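Local coordinates for protein aminoacyl-tRNA synthetase (Cryptosporidium parvum, PDB 5F9Y) that probably charges tRNA with proline, as a class II prolyl-tRNA synthetase, and holds proline and AMP in its catalytic site, at residues Pro81-Gln86 with Ile118-Thr123; Leu170-His175 with Thr271-Thr276; Ser213-Phe218 with Glu445-Glu450. All blocks are in the same frame, centred on the assembly; numbering follows the deposited sequence.

Contact 1. Residues Pro81-Gln86 with Ile118-Thr123; sequences PIFVTQ and IAIRPT. With PRO (proline), chain C.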
loop_
_atom_site.group_PDB
_atom_site.type_symbol
_atom_site.label_atom_id
_atom_site.label_comp_id
_atom_site.label_asym_id
_atom_site.label_seq_id
_atom_site.Cartn_x
_atom_site.Cartn_y
_atom_site.Cartn_z
ATOM N N PRO A 81 1.225 -5.560 24.707
ATOM C CA PRO A 81 2.265 -4.601 25.097
ATOM C C PRO A 81 3.280 -4.357 23.992
ATOM O O PRO A 81 3.513 -5.202 23.125
ATOM C CB PRO A 81 2.920 -5.266 26.313
ATOM C CG PRO A 81 1.866 -6.156 26.864
ATOM C CD PRO A 81 1.114 -6.669 25.671
ATOM N N ILE A 82 3.886 -3.169 24.035
ATOM C CA ILE A 82 4.926 -2.817 23.077
ATOM C C ILE A 82 6.262 -3.469 23.419
ATOM O O ILE A 82 7.131 -3.583 22.547
ATOM C CB ILE A 82 5.065 -1.286 23.005
ATOM C CG1 ILE A 82 5.914 -0.865 21.804
ATOM C CG2 ILE A 82 5.648 -0.741 24.303
ATOM C CD1 ILE A 82 6.150 0.624 21.725
ATOM N N PHE A 83 6.441 -3.916 24.659
ATOM C CA PHE A 83 7.691 -4.499 25.120
ATOM C C PHE A 83 7.617 -6.023 25.127
ATOM O O PHE A 83 6.540 -6.620 25.181
ATOM C CB PHE A 83 8.034 -3.988 26.522
ATOM C CG PHE A 83 8.375 -2.527 26.568
ATOM C CD1 PHE A 83 9.041 -1.925 25.514
ATOM C CD2 PHE A 83 8.025 -1.753 27.662
ATOM C CE1 PHE A 83 9.356 -0.582 25.552
ATOM C CE2 PHE A 83 8.338 -0.409 27.706
ATOM C CZ PHE A 83 9.004 0.178 26.649
ATOM N N VAL A 84 8.791 -6.647 25.078
ATOM C CA VAL A 84 8.909 -8.101 25.110
ATOM C C VAL A 84 10.269 -8.456 25.695
ATOM O O VAL A 84 11.253 -7.741 25.487
ATOM C CB VAL A 84 8.709 -8.711 23.703
ATOM C CG1 VAL A 84 9.785 -8.216 22.745
ATOM C CG2 VAL A 84 8.689 -10.233 23.767
ATOM N N THR A 85 10.319 -9.554 26.446
ATOM C CA THR A 85 11.562 -9.984 27.068
ATOM C C THR A 85 12.414 -10.779 26.082
ATOM O O THR A 85 11.940 -11.248 25.043
ATOM C CB THR A 85 11.287 -10.832 28.312
ATOM O OG1 THR A 85 10.685 -12.073 27.924
ATOM C CG2 THR A 85 10.356 -10.097 29.260
ATOM N N GLN A 86 13.694 -10.937 26.430
ATOM C CA GLN A 86 14.613 -11.648 25.547
ATOM C C GLN A 86 14.318 -13.144 25.528
ATOM O O GLN A 86 14.448 -13.793 24.484
ATOM C CB GLN A 86 16.057 -11.383 25.975
ATOM C CG GLN A 86 17.086 -11.598 24.875
ATOM C CD GLN A 86 18.487 -11.211 25.309
ATOM O OE1 GLN A 86 18.959 -11.628 26.366
ATOM N NE2 GLN A 86 19.158 -10.402 24.495
ATOM N N ILE A 118 14.797 -4.968 27.786
ATOM C CA ILE A 118 13.574 -5.351 27.106
ATOM C C ILE A 118 13.602 -4.769 25.700
ATOM O O ILE A 118 14.303 -3.795 25.411
ATOM C CB ILE A 118 12.315 -4.895 27.876
ATOM C CG1 ILE A 118 12.338 -3.381 28.086
ATOM C CG2 ILE A 118 12.216 -5.613 29.212
ATOM C CD1 ILE A 118 11.153 -2.864 28.869
ATOM N N ALA A 119 12.820 -5.371 24.807
ATOM C CA ALA A 119 12.858 -5.043 23.391
ATOM C C ALA A 119 11.536 -4.446 22.933
ATOM O O ALA A 119 10.463 -4.812 23.424
ATOM C CB ALA A 119 13.172 -6.281 22.547
ATOM N N ILE A 120 11.625 -3.521 21.982
ATOM C CA ILE A 120 10.445 -3.000 21.306
ATOM C C ILE A 120 10.011 -4.004 20.249
ATOM O O ILE A 120 10.840 -4.547 19.509
ATOM C CB ILE A 120 10.735 -1.619 20.693
ATOM C CG1 ILE A 120 11.206 -0.643 21.773
ATOM C CG2 ILE A 120 9.501 -1.074 19.990
ATOM C CD1 ILE A 120 11.507 0.743 21.248
ATOM N N ARG A 121 8.709 -4.254 20.178
ATOM C CA ARG A 121 8.178 -5.332 19.355
ATOM C C ARG A 121 8.438 -5.091 17.871
ATOM O O ARG A 121 8.029 -4.048 17.338
ATOM C CB ARG A 121 6.678 -5.487 19.604
ATOM C CG ARG A 121 5.900 -4.180 19.537
ATOM C CD ARG A 121 4.407 -4.392 19.689
ATOM N NE ARG A 121 3.709 -3.124 19.881
ATOM C CZ ARG A 121 2.426 -3.017 20.210
ATOM N NH1 ARG A 121 1.693 -4.108 20.384
ATOM N NH2 ARG A 121 1.881 -1.820 20.368
ATOM N N PRO A 122 9.128 -6.000 17.177
ATOM C CA PRO A 122 9.084 -5.984 15.710
ATOM C C PRO A 122 7.876 -6.717 15.162
ATOM O O PRO A 122 7.521 -6.516 13.993
ATOM C CB PRO A 122 10.386 -6.688 15.316
ATOM C CG PRO A 122 10.605 -7.666 16.430
ATOM C CD PRO A 122 10.055 -7.025 17.690
ATOM N N THR A 123 7.250 -7.558 15.980
ATOM C CA THR A 123 6.040 -8.304 15.661
ATOM C C THR A 123 5.531 -8.880 16.976
ATOM O O THR A 123 6.233 -8.861 17.990
ATOM C CB THR A 123 6.298 -9.405 14.628
ATOM O OG1 THR A 123 5.065 -10.059 14.305
ATOM C CG2 THR A 123 7.288 -10.426 15.171
HETATM N N PRO C . 3.556 -11.096 11.539
HETATM C CA PRO C . 3.704 -11.174 10.082
HETATM C C PRO C . 4.910 -10.393 9.577
HETATM O O PRO C . 5.697 -9.872 10.366
HETATM C CB PRO C . 2.397 -10.562 9.560
HETATM C CG PRO C . 1.882 -9.735 10.686
HETATM C CD PRO C . 2.291 -10.454 11.931
HETATM O OXT PRO C . 5.127 -10.272 8.371
#
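Arg121 meets Ile82 first through its backbone, Arg121 N donating to Ile82 O over 2.9 Å, and its side chain then follows Ile82 and Pro81 outward. CB sits beside the Ile82 carbonyl oxygen. A chi1 of 49°, with CG between the backbone N and the carbonyl carbon, turns Arg121 CG to the Ile82 side, where it meets Ile82 O at 3.3 Å. From there the chain is extended: Arg121 CD lies 3.6 Å from Pro81 O, and NE passes Ile82 CA at 3.4 Å while also facing Ile82 CG1. The guanidinium has one face laid against Ile82 CA and Pro81 C; NH1 comes near Pro81 O, but at an angle too poor for a hydrogen bond.

Residues 83-84 and 118-120 pair as neighbouring strands of a three-stranded antiparallel sheet, with 113-120 in the middle. Val84 and Ala119 form its hydrogen-bonded pair, Ala119 N reaching Val84 O at 2.9 Å and 165°. Phe83 and Ile120 are the adjacent non-hydrogen-bonded pair. Ile118 CD1 makes a CH-pi contact over one face of the Phe83 ring, 3.8 Å from its centroid and 21° off the normal, while Ile82 CG2 covers the opposite face. Beyond the strand, the Thr-Ser-Glu run is consistent with the TXE loop of prolyl-tRNA synthetases; Glu125 OE2 is hydrogen-bonded to the bound proline, to which Thr123 OG1 adds a weak, less certain bond.

Contact 2. Residues Leu170-His175 with Thr271-Thr276; sequences LWQEGH and TSWGLT. With PRO (proline), chain C; AMP (adenosine monophosphate), chain D.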
loop_
_atom_site.group_PDB
_atom_site.type_symbol
_atom_site.label_atom_id
_atom_site.label_comp_id
_atom_site.label_asym_id
_atom_site.label_seq_id
_atom_site.Cartn_x
_atom_site.Cartn_y
_atom_site.Cartn_z
ATOM N N LEU A 170 3.293 2.483 11.025
ATOM C CA LEU A 170 1.999 2.032 11.507
ATOM C C LEU A 170 1.554 0.832 10.687
ATOM O O LEU A 170 1.782 0.775 9.475
ATOM C CB LEU A 170 0.962 3.150 11.403
ATOM C CG LEU A 170 1.312 4.450 12.125
ATOM C CD1 LEU A 170 0.271 5.513 11.827
ATOM C CD2 LEU A 170 1.424 4.210 13.620
ATOM N N TRP A 171 0.926 -0.135 11.351
ATOM C CA TRP A 171 0.475 -1.323 10.649
ATOM C C TRP A 171 -0.730 -1.913 11.364
ATOM O O TRP A 171 -1.227 -1.375 12.358
ATOM C CB TRP A 171 1.608 -2.353 10.511
ATOM C CG TRP A 171 1.809 -3.321 11.670
ATOM C CD1 TRP A 171 1.413 -3.166 12.972
ATOM C CD2 TRP A 171 2.470 -4.592 11.608
ATOM N NE1 TRP A 171 1.776 -4.263 13.715
ATOM C CE2 TRP A 171 2.429 -5.152 12.901
ATOM C CE3 TRP A 171 3.090 -5.314 10.582
ATOM C CZ2 TRP A 171 2.991 -6.391 13.196
ATOM C CZ3 TRP A 171 3.642 -6.547 10.877
ATOM C CH2 TRP A 171 3.589 -7.073 12.173
ATOM N N GLN A 172 -1.188 -3.040 10.838
ATOM C CA GLN A 172 -2.205 -3.879 11.446
ATOM C C GLN A 172 -1.700 -5.309 11.382
ATOM O O GLN A 172 -1.085 -5.704 10.388
ATOM C CB GLN A 172 -3.549 -3.721 10.709
ATOM C CG GLN A 172 -4.430 -4.955 10.646
ATOM C CD GLN A 172 -4.026 -5.919 9.548
ATOM O OE1 GLN A 172 -3.784 -5.524 8.408
ATOM N NE2 GLN A 172 -3.930 -7.192 9.898
ATOM N N GLU A 173 -1.936 -6.083 12.438
ATOM C CA GLU A 173 -1.540 -7.486 12.458
ATOM C C GLU A 173 -2.683 -8.329 13.000
ATOM O O GLU A 173 -3.146 -8.109 14.125
ATOM C CB GLU A 173 -0.264 -7.706 13.279
ATOM C CG GLU A 173 -0.260 -7.103 14.671
ATOM C CD GLU A 173 0.961 -7.524 15.469
ATOM O OE1 GLU A 173 1.498 -8.621 15.196
ATOM O OE2 GLU A 173 1.393 -6.755 16.354
ATOM N N GLY A 174 -3.141 -9.280 12.194
ATOM C CA GLY A 174 -4.157 -10.231 12.609
ATOM C C GLY A 174 -3.525 -11.583 12.891
ATOM O O GLY A 174 -2.627 -12.023 12.174
ATOM N N HIS A 175 -3.995 -12.226 13.956
ATOM C CA HIS A 175 -3.503 -13.535 14.365
ATOM C C HIS A 175 -4.702 -14.412 14.679
ATOM O O HIS A 175 -5.513 -14.068 15.545
ATOM C CB HIS A 175 -2.576 -13.421 15.578
ATOM C CG HIS A 175 -1.399 -12.524 15.357
ATOM N ND1 HIS A 175 -0.127 -13.006 15.131
ATOM C CD2 HIS A 175 -1.300 -11.174 15.324
ATOM C CE1 HIS A 175 0.704 -11.992 14.971
ATOM N NE2 HIS A 175 0.017 -10.869 15.083
ATOM N N THR A 271 -2.653 -18.574 11.772
ATOM C CA THR A 271 -2.325 -17.666 10.684
ATOM C C THR A 271 -1.929 -16.317 11.267
ATOM O O THR A 271 -2.323 -15.959 12.381
ATOM C CB THR A 271 -3.498 -17.463 9.707
ATOM O OG1 THR A 271 -4.467 -16.591 10.300
ATOM C CG2 THR A 271 -4.162 -18.789 9.356
ATOM N N SER A 272 -1.144 -15.567 10.497
ATOM C CA SER A 272 -0.807 -14.196 10.848
ATOM C C SER A 272 -0.679 -13.394 9.561
ATOM O O SER A 272 -0.178 -13.901 8.555
ATOM C CB SER A 272 0.485 -14.113 11.670
ATOM O OG SER A 272 1.626 -14.374 10.873
ATOM N N TRP A 273 -1.146 -12.146 9.598
ATOM C CA TRP A 273 -1.221 -11.316 8.405
ATOM C C TRP A 273 -1.085 -9.852 8.801
ATOM O O TRP A 273 -1.565 -9.433 9.857
ATOM C CB TRP A 273 -2.534 -11.555 7.644
ATOM C CG TRP A 273 -3.656 -12.055 8.518
ATOM C CD1 TRP A 273 -3.861 -13.340 8.931
ATOM C CD2 TRP A 273 -4.725 -11.282 9.077
ATOM N NE1 TRP A 273 -4.984 -13.412 9.717
ATOM C CE2 TRP A 273 -5.534 -12.163 9.821
ATOM C CE3 TRP A 273 -5.076 -9.930 9.023
ATOM C CZ2 TRP A 273 -6.671 -11.736 10.505
ATOM C CZ3 TRP A 273 -6.204 -9.508 9.702
ATOM C CH2 TRP A 273 -6.989 -10.408 10.434
ATOM N N GLY A 274 -0.429 -9.080 7.943
ATOM C CA GLY A 274 -0.118 -7.697 8.259
ATOM C C GLY A 274 -0.179 -6.807 7.039
ATOM O O GLY A 274 0.091 -7.240 5.915
ATOM N N LEU A 275 -0.547 -5.546 7.269
ATOM C CA LEU A 275 -0.547 -4.509 6.243
ATOM C C LEU A 275 -0.063 -3.212 6.870
ATOM O O LEU A 275 -0.586 -2.791 7.905
ATOM C CB LEU A 275 -1.943 -4.314 5.639
ATOM C CG LEU A 275 -2.106 -3.147 4.662
ATOM C CD1 LEU A 275 -1.293 -3.384 3.404
ATOM C CD2 LEU A 275 -3.570 -2.935 4.320
ATOM N N THR A 276 0.927 -2.580 6.248
ATOM C CA THR A 276 1.604 -1.426 6.823
ATOM C C THR A 276 1.327 -0.172 5.999
ATOM O O THR A 276 0.647 -0.205 4.970
ATOM C CB THR A 276 3.110 -1.680 6.920
ATOM O OG1 THR A 276 3.688 -1.630 5.610
ATOM C CG2 THR A 276 3.379 -3.047 7.529
HETATM N N PRO C . 3.556 -11.096 11.539
HETATM C CA PRO C . 3.704 -11.174 10.082
HETATM C C PRO C . 4.910 -10.393 9.577
HETATM O O PRO C . 5.697 -9.872 10.366
HETATM C CB PRO C . 2.397 -10.562 9.560
HETATM C CG PRO C . 1.882 -9.735 10.686
HETATM C CD PRO C . 2.291 -10.454 11.931
HETATM O OXT PRO C . 5.127 -10.272 8.371
HETATM P P AMP D . 8.165 -8.866 5.759
HETATM O O1P AMP D . 8.167 -10.229 5.113
HETATM O O2P AMP D . 8.669 -8.856 7.184
HETATM O O3P AMP D . 8.729 -7.759 4.898
HETATM O "O5'" AMP D . 6.618 -8.509 5.902
HETATM C "C5'" AMP D . 6.182 -7.511 6.818
HETATM C "C4'" AMP D . 5.261 -6.506 6.167
HETATM O "O4'" AMP D . 5.642 -5.177 6.606
HETATM C "C3'" AMP D . 5.291 -6.473 4.644
HETATM O "O3'" AMP D . 4.013 -6.072 4.152
HETATM C "C2'" AMP D . 6.316 -5.382 4.352
HETATM O "O2'" AMP D . 6.167 -4.762 3.093
HETATM C "C1'" AMP D . 6.070 -4.401 5.501
HETATM N N9 AMP D . 7.269 -3.669 5.914
HETATM C C8 AMP D . 8.428 -4.247 6.283
HETATM N N7 AMP D . 9.359 -3.320 6.615
HETATM C C5 AMP D . 8.792 -2.110 6.459
HETATM C C6 AMP D . 9.224 -0.706 6.639
HETATM N N6 AMP D . 10.478 -0.417 7.061
HETATM N N1 AMP D . 8.328 0.269 6.367
HETATM C C2 AMP D . 7.081 -0.017 5.947
HETATM N N3 AMP D . 6.621 -1.268 5.762
HETATM C C4 AMP D . 7.414 -2.342 5.994
#
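Segments Leu170-His175 and Thr271-Thr276 are antiparallel strands, their axes 4.6 Å apart at 169°, bonded through the pairs Gln172-Leu275 and Gly174-Trp273, with Gly174 N donating to Trp273 O at 2.8 Å. They belong to the antiparallel sheet that forms the class II catalytic core: the first is a motif 2 strand, the second the motif 3 strand leading to Arg278.

The face bearing Trp171, Glu173, His175, Ser272 and Thr276 holds the ligands. Trp171 CH2 stands 3.5 Å from CG of the bound proline, and His175 CE1 approaches proline CD at 3.8 Å. From the other strand, Gly274 N lies 3.6 Å from proline CB. Glu173 CB packs over one face of the Trp171 ring. Glu173 OE1 accepts from His175 NE2 (2.7 Å); it lies near the imidazole plane, while NE2 approaches it from above the carboxylate plane. Glu173 OE2 is gripped by Ser124 and Gln148, and His175 ND1 is bonded to Tyr129, which probably restrain the rotation of both groups. Ser272 OG turns to Glu125.

On the other face, Gly174 CA sits above the six-membered ring of Trp273, 3° off its normal. The bend of Gln172 at chi2 (-81°) brings NE2 toward Trp273 CE3; Tyr195 and Asn147 are its amide's polar partners. At the far end Thr276 CG2 touches the edge of Trp171 and Thr276 OG1 donates to AMP N3 at 3.0 Å.

Contact 3. Residues Ser213-Phe218 with Glu445-Glu450; sequences SENEKF and EDVSCE. With ZN (zinc ion), chain E; PRO (proline), chain C.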
loop_
_atom_site.group_PDB
_atom_site.type_symbol
_atom_site.label_atom_id
_atom_site.label_comp_id
_atom_site.label_asym_id
_atom_site.label_seq_id
_atom_site.Cartn_x
_atom_site.Cartn_y
_atom_site.Cartn_z
ATOM N N SER A 213 7.931 -18.170 -2.477
ATOM C CA SER A 213 8.734 -19.377 -2.563
ATOM C C SER A 213 9.148 -19.835 -1.165
ATOM O O SER A 213 8.923 -19.151 -0.162
ATOM C CB SER A 213 9.967 -19.140 -3.433
ATOM O OG SER A 213 10.807 -18.153 -2.861
ATOM N N GLU A 214 9.765 -21.018 -1.108
ATOM C CA GLU A 214 10.227 -21.543 0.173
ATOM C C GLU A 214 11.310 -20.654 0.770
ATOM O O GLU A 214 11.369 -20.466 1.991
ATOM C CB GLU A 214 10.735 -22.975 0.002
ATOM C CG GLU A 214 9.683 -23.958 -0.496
ATOM C CD GLU A 214 8.610 -24.252 0.538
ATOM O OE1 GLU A 214 8.844 -23.997 1.738
ATOM O OE2 GLU A 214 7.529 -24.743 0.150
ATOM N N ASN A 215 12.172 -20.091 -0.077
ATOM C CA ASN A 215 13.231 -19.208 0.394
ATOM C C ASN A 215 12.728 -17.803 0.701
ATOM O O ASN A 215 13.417 -17.050 1.397
ATOM C CB ASN A 215 14.354 -19.149 -0.646
ATOM C CG ASN A 215 15.565 -18.379 -0.157
ATOM O OD1 ASN A 215 15.759 -17.217 -0.508
ATOM N ND2 ASN A 215 16.386 -19.027 0.662
ATOM N N GLU A 216 11.543 -17.438 0.213
ATOM C CA GLU A 216 10.997 -16.102 0.404
ATOM C C GLU A 216 9.837 -16.058 1.388
ATOM O O GLU A 216 9.334 -14.967 1.680
ATOM C CB GLU A 216 10.551 -15.518 -0.941
ATOM C CG GLU A 216 11.699 -15.118 -1.846
ATOM C CD GLU A 216 12.504 -13.967 -1.279
ATOM O OE1 GLU A 216 11.891 -12.970 -0.843
ATOM O OE2 GLU A 216 13.749 -14.061 -1.264
ATOM N N LYS A 217 9.401 -17.202 1.907
ATOM C CA LYS A 217 8.253 -17.225 2.797
ATOM C C LYS A 217 8.649 -16.770 4.201
ATOM O O LYS A 217 9.822 -16.536 4.504
ATOM C CB LYS A 217 7.634 -18.624 2.840
ATOM C CG LYS A 217 8.492 -19.681 3.522
ATOM C CD LYS A 217 7.796 -21.037 3.512
ATOM C CE LYS A 217 8.582 -22.080 4.294
ATOM N NZ LYS A 217 8.663 -21.758 5.746
ATOM N N PHE A 218 7.639 -16.633 5.055
ATOM C CA PHE A 218 7.874 -16.271 6.444
ATOM C C PHE A 218 8.772 -17.320 7.099
ATOM O O PHE A 218 8.596 -18.520 6.860
ATOM C CB PHE A 218 6.542 -16.160 7.191
ATOM C CG PHE A 218 6.618 -15.375 8.471
ATOM C CD1 PHE A 218 6.779 -14.001 8.448
ATOM C CD2 PHE A 218 6.506 -16.012 9.697
ATOM C CE1 PHE A 218 6.843 -13.276 9.625
ATOM C CE2 PHE A 218 6.567 -15.293 10.876
ATOM C CZ PHE A 218 6.736 -13.923 10.839
ATOM N N GLU A 445 11.068 -23.922 -8.657
ATOM C CA GLU A 445 10.715 -23.498 -7.299
ATOM C C GLU A 445 11.606 -24.112 -6.224
ATOM O O GLU A 445 11.208 -24.178 -5.058
ATOM C CB GLU A 445 9.246 -23.800 -6.979
ATOM C CG GLU A 445 8.266 -23.261 -7.999
ATOM C CD GLU A 445 6.836 -23.661 -7.700
ATOM O OE1 GLU A 445 6.580 -24.204 -6.603
ATOM O OE2 GLU A 445 5.968 -23.430 -8.565
ATOM N N ASP A 446 12.807 -24.557 -6.584
ATOM C CA ASP A 446 13.747 -25.089 -5.609
ATOM C C ASP A 446 14.547 -23.961 -4.970
ATOM O O ASP A 446 14.822 -22.933 -5.595
ATOM C CB ASP A 446 14.700 -26.093 -6.264
ATOM C CG ASP A 446 13.995 -27.356 -6.712
ATOM O OD1 ASP A 446 12.897 -27.640 -6.191
ATOM O OD2 ASP A 446 14.541 -28.071 -7.581
ATOM N N VAL A 447 14.920 -24.166 -3.705
ATOM C CA VAL A 447 15.719 -23.170 -2.998
ATOM C C VAL A 447 17.108 -23.063 -3.615
ATOM O O VAL A 447 17.680 -21.970 -3.707
ATOM C CB VAL A 447 15.788 -23.511 -1.498
ATOM C CG1 VAL A 447 16.532 -22.423 -0.735
ATOM C CG2 VAL A 447 14.389 -23.706 -0.935
ATOM N N SER A 448 17.671 -24.192 -4.050
ATOM C CA SER A 448 18.989 -24.168 -4.675
ATOM C C SER A 448 18.971 -23.366 -5.970
ATOM O O SER A 448 19.892 -22.587 -6.241
ATOM C CB SER A 448 19.472 -25.596 -4.935
ATOM N N CYS A 449 17.922 -23.536 -6.780
ATOM C CA CYS A 449 17.840 -22.807 -8.040
ATOM C C CYS A 449 17.706 -21.309 -7.801
ATOM O O CYS A 449 18.273 -20.501 -8.545
ATOM C CB CYS A 449 16.667 -23.331 -8.870
ATOM S SG CYS A 449 16.617 -22.736 -10.580
ATOM N N GLU A 450 16.968 -20.918 -6.758
ATOM C CA GLU A 450 16.797 -19.499 -6.465
ATOM C C GLU A 450 18.082 -18.871 -5.937
ATOM O O GLU A 450 18.351 -17.696 -6.209
ATOM C CB GLU A 450 15.662 -19.302 -5.460
ATOM C CG GLU A 450 15.218 -17.857 -5.306
ATOM C CD GLU A 450 13.992 -17.709 -4.428
ATOM O OE1 GLU A 450 13.475 -16.577 -4.316
ATOM O OE2 GLU A 450 13.544 -18.724 -3.854
HETATM ZN ZN ZN E . 15.473 -24.618 -11.664
HETATM N N PRO C . 3.556 -11.096 11.539
HETATM C CA PRO C . 3.704 -11.174 10.082
HETATM C C PRO C . 4.910 -10.393 9.577
HETATM O O PRO C . 5.697 -9.872 10.366
HETATM C CB PRO C . 2.397 -10.562 9.560
HETATM C CG PRO C . 1.882 -9.735 10.686
HETATM C CD PRO C . 2.291 -10.454 11.931
HETATM O OXT PRO C . 5.127 -10.272 8.371
#
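Ser213 and Glu450 carry the polar part of this contact: Ser213 OG donates to the syn lone pair of Glu450 OE2 over 3.0 Å. Glu450 is extended along its whole length, with CG anti to the backbone N (chi1 -168°), and this straight chain carries its carboxylate from the first turn of helix 447-459 to the loop. Ser476, on strand 475-480, is hydrogen-bonded to both Glu450 OE1 and Ser213 OG, closing the group from a third part of the fold.

Van der Waals packing is slight and branch-specific. Val447 CG2 rests on Glu214 CB at 3.8 Å, and Val447 CG1 lies 3.9 Å from Asn215 CB, the Val447 and Asn215 side chains at about a right angle.

Like charges form the third group. Glu216 is bent at chi2 (-66°), its CG facing Glu450 OE1, and Glu216 OE2 stands 4.0 Å from Glu450 OE1 with the carboxylate planes 52° apart.

Metal and ligand lie at the two far ends. Cys449 SG binds zinc at 2.5 Å, with Cys444 as a second ligand, while Phe218 CE1 comes within 3.5 Å of the carboxyl C of the bound proline. The contact therefore joins the zinc-bearing C-terminal domain to a loop of the catalytic core that reaches the substrate. The Ser213 bond, with Ser476 as a second hydrogen-bonding partner, may help to offset the nearby Glu216; the closeness of the two acids could raise the proton affinity of one of them.

In the fold
From the N terminus, contact 1 comes first: residues 118-123 return to 81-86 and close a loop containing strand 105-108, and the chain then leaves Thr123 for helix 125-135. Contact 2 follows in series, its loop running from 170-175 to 271-276 through helix 181-202 and strand 236-247. Contact 3 opens within that loop, at 213-218, but closes only at 445-450, after helix 393-418 and strand 438-443, so contacts 2 and 3 cross. Centres of contacts 2 and 3 lie about 23 Å apart. Thr123 lies beside Trp171 and Glu173, though the place of its OG1 is less certain. The catalytic-core side of each contact touches the bound proline, and contact 3 joins its loop to helix 447-459.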